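PDB 5B0V: matrix protein VP40 from Lake Victoria marburgvirus, which drives assembly and budding of the virus particle as its matrix protein, and takes part in suppressing host interferon signalling. Local coordinates for residues 126-139 and 151-164. Sequence-based numbering, arbitrary orientation.
Sequences QFTHNGQKFVRVNR and MLREGNQAFIQNMV
Val135 and Phe159 face each other as a hydrogen-bonded pair in a three-stranded antiparallel sheet. Its central strand, 133-139, is hairpin-linked to strand 122-128, and strand 156-160 joins its other edge after helix 150-154. Val135 N to Phe159 O and Phe159 N to Val135 O both measure 2.9 Å, and Val137 with Gln157 repeats the pattern two residues on. The axes of the two short strand segments come within 4.6 Å, with 151° between their N-to-C directions. A hydrogen bond from Gln161 N to Lys133 O extends the ladder beyond strand 156-160; another, from Arg139 N to Gly155 O, closes the other end, where the chain leaves the helix with positive phi.

On one face, Val137 CG1 lies 3.6 Å from Phe159 CE1, at the ring edge, while Val135 CG1 contacts Phe159 CB and Val164 CG2. Leu98 touches both Phe159 and Val164, joining this face to the four-stranded mixed sheet containing strand 91-104. On the opposite face, Arg136 bends at chi3, and its NH1 donates a 2.7 Å hydrogen bond to Asn156 OD1. The N-H...O angle is 148°, but the donor stands 43° out of the amide's carbonyl plane. Arg150 adds a weak hydrogen bond to that oxygen. The Phe127 ring lies between Arg136 and Phe134: Arg136 NH2 sits 3.4 Å above the ring centre, Phe134 CB approaches the reverse side near the rim, and Ala158 CB meets the edge, 3.9 Å from Phe127 CZ.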
loop_
_atom_site.group_PDB
_atom_site.type_symbol
_atom_site.label_atom_id
_atom_site.label_comp_id
_atom_site.label_asym_id
_atom_site.label_seq_id
_atom_site.Cartn_x
_atom_site.Cartn_y
_atom_site.Cartn_z
ATOM N N GLN A 126 12.781 6.088 -21.645
ATOM C CA GLN A 126 13.147 7.395 -22.148
ATOM C C GLN A 126 12.432 7.642 -23.436
ATOM O O GLN A 126 12.187 6.714 -24.189
ATOM C CB GLN A 126 14.635 7.430 -22.443
ATOM C CG GLN A 126 15.544 7.187 -21.260
ATOM C CD GLN A 126 16.958 6.879 -21.714
ATOM O OE1 GLN A 126 17.432 5.752 -21.554
ATOM N NE2 GLN A 126 17.637 7.879 -22.299
ATOM N N PHE A 127 12.148 8.902 -23.727
ATOM C CA PHE A 127 11.717 9.280 -25.076
ATOM C C PHE A 127 11.979 10.773 -25.351
ATOM O O PHE A 127 12.144 11.564 -24.427
ATOM C CB PHE A 127 10.241 8.918 -25.274
ATOM C CG PHE A 127 9.326 9.692 -24.411
ATOM C CD1 PHE A 127 9.221 9.412 -23.071
ATOM C CD2 PHE A 127 8.586 10.739 -24.935
ATOM C CE1 PHE A 127 8.368 10.147 -22.262
ATOM C CE2 PHE A 127 7.734 11.489 -24.133
ATOM C CZ PHE A 127 7.629 11.193 -22.793
ATOM N N THR A 128 12.062 11.142 -26.626
ATOM C CA THR A 128 12.176 12.552 -27.000
ATOM C C THR A 128 10.800 13.086 -27.454
ATOM O O THR A 128 10.021 12.375 -28.074
ATOM C CB THR A 128 13.301 12.740 -28.051
ATOM O OG1 THR A 128 13.823 14.074 -27.986
ATOM C CG2 THR A 128 12.831 12.437 -29.488
ATOM N N HIS A 129 10.504 14.329 -27.114
ATOM C CA HIS A 129 9.231 14.934 -27.471
ATOM C C HIS A 129 9.365 16.409 -27.795
ATOM O O HIS A 129 9.786 17.205 -26.951
ATOM C CB HIS A 129 8.254 14.785 -26.337
ATOM C CG HIS A 129 6.859 15.178 -26.697
ATOM N ND1 HIS A 129 6.180 16.200 -26.064
ATOM C CD2 HIS A 129 6.013 14.682 -27.632
ATOM C CE1 HIS A 129 4.970 16.308 -26.581
ATOM N NE2 HIS A 129 4.844 15.398 -27.534
ATOM N N ASN A 130 8.989 16.765 -29.018
ATOM C CA ASN A 130 9.211 18.107 -29.530
ATOM C C ASN A 130 10.655 18.511 -29.284
ATOM O O ASN A 130 10.935 19.620 -28.818
ATOM C CB ASN A 130 8.250 19.112 -28.888
ATOM C CG ASN A 130 6.815 18.898 -29.323
ATOM O OD1 ASN A 130 5.885 19.029 -28.528
ATOM N ND2 ASN A 130 6.628 18.565 -30.592
ATOM N N GLY A 131 11.564 17.591 -29.606
ATOM C CA GLY A 131 12.984 17.764 -29.313
ATOM C C GLY A 131 13.220 18.179 -27.874
ATOM O O GLY A 131 13.759 19.236 -27.602
ATOM N N GLN A 132 12.766 17.371 -26.936
ATOM C CA GLN A 132 13.037 17.651 -25.529
ATOM C C GLN A 132 13.067 16.334 -24.775
ATOM O O GLN A 132 12.126 15.567 -24.876
ATOM C CB GLN A 132 11.951 18.560 -24.972
ATOM C CG GLN A 132 12.441 19.705 -24.101
ATOM C CD GLN A 132 11.284 20.541 -23.560
ATOM O OE1 GLN A 132 10.105 20.208 -23.762
ATOM N NE2 GLN A 132 11.612 21.631 -22.864
ATOM N N LYS A 133 14.128 16.063 -24.015
ATOM C CA LYS A 133 14.328 14.714 -23.486
ATOM C C LYS A 133 13.460 14.488 -22.271
ATOM O O LYS A 133 13.486 15.261 -21.310
ATOM C CB LYS A 133 15.801 14.435 -23.175
ATOM C CG LYS A 133 16.654 14.355 -24.423
ATOM C CD LYS A 133 18.043 13.794 -24.155
ATOM C CE LYS A 133 18.030 12.279 -23.970
ATOM N NZ LYS A 133 19.407 11.693 -23.876
ATOM N N PHE A 134 12.696 13.405 -22.331
ATOM C CA PHE A 134 11.801 13.012 -21.256
ATOM C C PHE A 134 12.142 11.650 -20.691
ATOM O O PHE A 134 12.900 10.861 -21.268
ATOM C CB PHE A 134 10.368 12.978 -21.768
ATOM C CG PHE A 134 9.786 14.320 -21.956
ATOM C CD1 PHE A 134 9.136 14.954 -20.914
ATOM C CD2 PHE A 134 9.917 14.979 -23.163
ATOM C CE1 PHE A 134 8.598 16.222 -21.088
ATOM C CE2 PHE A 134 9.387 16.250 -23.341
ATOM C CZ PHE A 134 8.731 16.876 -22.303
ATOM N N VAL A 135 11.541 11.375 -19.549
ATOM C CA VAL A 135 11.719 10.103 -18.856
ATOM C C VAL A 135 10.333 9.662 -18.385
ATOM O O VAL A 135 9.642 10.430 -17.720
ATOM C CB VAL A 135 12.720 10.289 -17.698
ATOM C CG1 VAL A 135 12.060 11.033 -16.568
ATOM C CG2 VAL A 135 13.252 8.984 -17.158
ATOM N N ARG A 136 9.912 8.463 -18.763
ATOM C CA ARG A 136 8.582 7.967 -18.408
ATOM C C ARG A 136 8.654 6.844 -17.405
ATOM O O ARG A 136 9.240 5.789 -17.683
ATOM C CB ARG A 136 7.864 7.446 -19.645
ATOM C CG ARG A 136 6.367 7.286 -19.456
ATOM C CD ARG A 136 5.754 6.409 -20.536
ATOM N NE ARG A 136 5.941 6.956 -21.875
ATOM C CZ ARG A 136 5.322 8.038 -22.364
ATOM N NH1 ARG A 136 4.446 8.734 -21.633
ATOM N NH2 ARG A 136 5.593 8.436 -23.608
ATOM N N VAL A 137 8.066 7.045 -16.239
ATOM C CA VAL A 137 7.935 5.929 -15.327
ATOM C C VAL A 137 6.570 5.282 -15.536
ATOM O O VAL A 137 5.546 5.951 -15.533
ATOM C CB VAL A 137 8.219 6.284 -13.866
ATOM C CG1 VAL A 137 7.617 7.611 -13.502
ATOM C CG2 VAL A 137 7.706 5.193 -12.938
ATOM N N ASN A 138 6.605 3.969 -15.757
ATOM C CA ASN A 138 5.457 3.183 -16.154
ATOM C C ASN A 138 4.979 2.275 -15.046
ATOM O O ASN A 138 5.773 1.617 -14.406
ATOM C CB ASN A 138 5.834 2.302 -17.328
ATOM C CG ASN A 138 6.300 3.098 -18.521
ATOM O OD1 ASN A 138 5.488 3.621 -19.277
ATOM N ND2 ASN A 138 7.616 3.174 -18.710
ATOM N N ARG A 139 3.671 2.235 -14.840
ATOM C CA ARG A 139 3.081 1.307 -13.902
ATOM C C ARG A 139 2.446 0.212 -14.729
ATOM O O ARG A 139 1.541 0.474 -15.510
ATOM C CB ARG A 139 2.028 1.980 -13.027
ATOM C CG ARG A 139 1.652 1.138 -11.836
ATOM C CD ARG A 139 0.407 1.582 -11.097
ATOM N NE ARG A 139 -0.250 0.340 -10.719
ATOM C CZ ARG A 139 -1.537 0.093 -10.712
ATOM N NH1 ARG A 139 -2.410 1.009 -11.071
ATOM N NH2 ARG A 139 -1.946 -1.110 -10.352
HETATM N N MSE A 151 -0.680 8.683 -13.073
HETATM C CA MSE A 151 -0.051 7.368 -13.010
HETATM C C MSE A 151 -1.055 6.234 -12.985
HETATM O O MSE A 151 -0.885 5.254 -13.693
HETATM C CB MSE A 151 0.860 7.309 -11.797
HETATM C CG MSE A 151 1.612 6.001 -11.648
HETATM SE SE MSE A 151 3.262 5.946 -12.718
HETATM C CE MSE A 151 2.393 4.986 -14.144
ATOM N N LEU A 152 -2.120 6.352 -12.191
ATOM C CA LEU A 152 -3.119 5.283 -12.105
ATOM C C LEU A 152 -4.059 5.379 -13.247
ATOM O O LEU A 152 -4.433 4.360 -13.805
ATOM C CB LEU A 152 -3.927 5.371 -10.832
ATOM C CG LEU A 152 -3.146 5.242 -9.524
ATOM C CD1 LEU A 152 -4.061 5.454 -8.333
ATOM C CD2 LEU A 152 -2.505 3.887 -9.439
ATOM N N ARG A 153 -4.440 6.606 -13.607
ATOM C CA ARG A 153 -5.380 6.833 -14.725
ATOM C C ARG A 153 -4.873 6.315 -16.069
ATOM O O ARG A 153 -5.531 5.515 -16.699
ATOM C CB ARG A 153 -5.718 8.318 -14.862
ATOM C CG ARG A 153 -6.859 8.614 -15.848
ATOM C CD ARG A 153 -7.184 10.106 -16.042
ATOM N NE ARG A 153 -6.033 10.937 -16.440
ATOM C CZ ARG A 153 -5.425 11.846 -15.671
ATOM N NH1 ARG A 153 -5.842 12.105 -14.438
ATOM N NH2 ARG A 153 -4.380 12.513 -16.140
ATOM N N GLU A 154 -3.698 6.789 -16.486
ATOM C CA GLU A 154 -3.124 6.474 -17.787
ATOM C C GLU A 154 -2.094 5.366 -17.716
ATOM O O GLU A 154 -1.678 4.844 -18.744
ATOM C CB GLU A 154 -2.447 7.713 -18.356
ATOM C CG GLU A 154 -3.353 8.923 -18.482
ATOM C CD GLU A 154 -3.980 9.039 -19.854
ATOM O OE1 GLU A 154 -3.231 9.195 -20.843
ATOM O OE2 GLU A 154 -5.229 8.973 -19.950
ATOM N N GLY A 155 -1.633 5.020 -16.524
ATOM C CA GLY A 155 -0.672 3.929 -16.400
ATOM C C GLY A 155 0.763 4.335 -16.639
ATOM O O GLY A 155 1.627 3.471 -16.792
ATOM N N ASN A 156 1.019 5.647 -16.612
ATOM C CA ASN A 156 2.364 6.200 -16.781
ATOM C C ASN A 156 2.420 7.692 -16.452
ATOM O O ASN A 156 1.407 8.372 -16.402
ATOM C CB ASN A 156 2.848 5.990 -18.202
ATOM C CG ASN A 156 2.296 7.027 -19.143
ATOM O OD1 ASN A 156 2.970 8.005 -19.467
ATOM N ND2 ASN A 156 1.061 6.840 -19.565
ATOM N N GLN A 157 3.627 8.199 -16.275
ATOM C CA GLN A 157 3.842 9.600 -15.986
ATOM C C GLN A 157 5.223 10.025 -16.516
ATOM O O GLN A 157 6.235 9.378 -16.247
ATOM C CB GLN A 157 3.763 9.789 -14.474
ATOM C CG GLN A 157 4.191 11.146 -13.939
ATOM C CD GLN A 157 3.073 12.153 -14.020
ATOM O OE1 GLN A 157 2.209 12.171 -13.166
ATOM N NE2 GLN A 157 3.094 12.995 -15.034
ATOM N N ALA A 158 5.256 11.123 -17.263
ATOM C CA ALA A 158 6.493 11.635 -17.851
ATOM C C ALA A 158 7.073 12.799 -17.058
ATOM O O ALA A 158 6.348 13.540 -16.393
ATOM C CB ALA A 158 6.239 12.052 -19.276
ATOM N N PHE A 159 8.392 12.952 -17.125
ATOM C CA PHE A 159 9.083 14.072 -16.484
ATOM C C PHE A 159 10.114 14.560 -17.459
ATOM O O PHE A 159 10.699 13.735 -18.166
ATOM C CB PHE A 159 9.779 13.611 -15.216
ATOM C CG PHE A 159 8.846 13.046 -14.212
ATOM C CD1 PHE A 159 8.526 11.700 -14.203
ATOM C CD2 PHE A 159 8.249 13.872 -13.301
ATOM C CE1 PHE A 159 7.624 11.195 -13.289
ATOM C CE2 PHE A 159 7.354 13.377 -12.379
ATOM C CZ PHE A 159 7.040 12.039 -12.373
ATOM N N ILE A 160 10.347 15.870 -17.521
ATOM C CA ILE A 160 11.494 16.362 -18.297
ATOM C C ILE A 160 12.717 15.719 -17.677
ATOM O O ILE A 160 12.831 15.626 -16.466
ATOM C CB ILE A 160 11.642 17.903 -18.290
ATOM C CG1 ILE A 160 10.581 18.569 -19.183
ATOM C CG2 ILE A 160 12.982 18.332 -18.843
ATOM C CD1 ILE A 160 9.235 18.850 -18.511
ATOM N N GLN A 161 13.616 15.241 -18.510
ATOM C CA GLN A 161 14.768 14.537 -18.002
ATOM C C GLN A 161 15.555 15.413 -17.065
ATOM O O GLN A 161 15.995 14.962 -16.029
ATOM C CB GLN A 161 15.666 14.073 -19.136
ATOM C CG GLN A 161 16.690 13.057 -18.689
ATOM C CD GLN A 161 17.743 12.800 -19.739
ATOM O OE1 GLN A 161 17.746 11.754 -20.396
ATOM N NE2 GLN A 161 18.640 13.763 -19.920
ATOM N N ASN A 162 15.761 16.668 -17.417
ATOM C CA ASN A 162 16.624 17.498 -16.589
ATOM C C ASN A 162 16.030 17.787 -15.215
ATOM O O ASN A 162 16.616 18.509 -14.432
ATOM C CB ASN A 162 17.057 18.775 -17.330
ATOM C CG ASN A 162 15.866 19.632 -17.782
ATOM O OD1 ASN A 162 15.042 20.060 -16.964
ATOM N ND2 ASN A 162 15.762 19.873 -19.089
HETATM N N MSE A 163 14.871 17.213 -14.918
HETATM C CA MSE A 163 14.262 17.320 -13.574
HETATM C C MSE A 163 14.414 16.051 -12.775
HETATM O O MSE A 163 13.877 15.925 -11.668
HETATM C CB MSE A 163 12.781 17.679 -13.743
HETATM C CG MSE A 163 12.634 19.062 -14.389
HETATM SE SE MSE A 163 11.961 20.336 -13.068
HETATM C CE MSE A 163 10.256 19.364 -12.839
ATOM N N VAL A 164 15.125 15.083 -13.345
ATOM C CA VAL A 164 15.321 13.798 -12.701
ATOM C C VAL A 164 16.754 13.300 -12.812
ATOM O O VAL A 164 17.337 12.861 -11.823
ATOM C CB VAL A 164 14.366 12.746 -13.282
ATOM C CG1 VAL A 164 12.927 13.157 -13.047
ATOM C CG2 VAL A 164 14.551 12.589 -14.763
#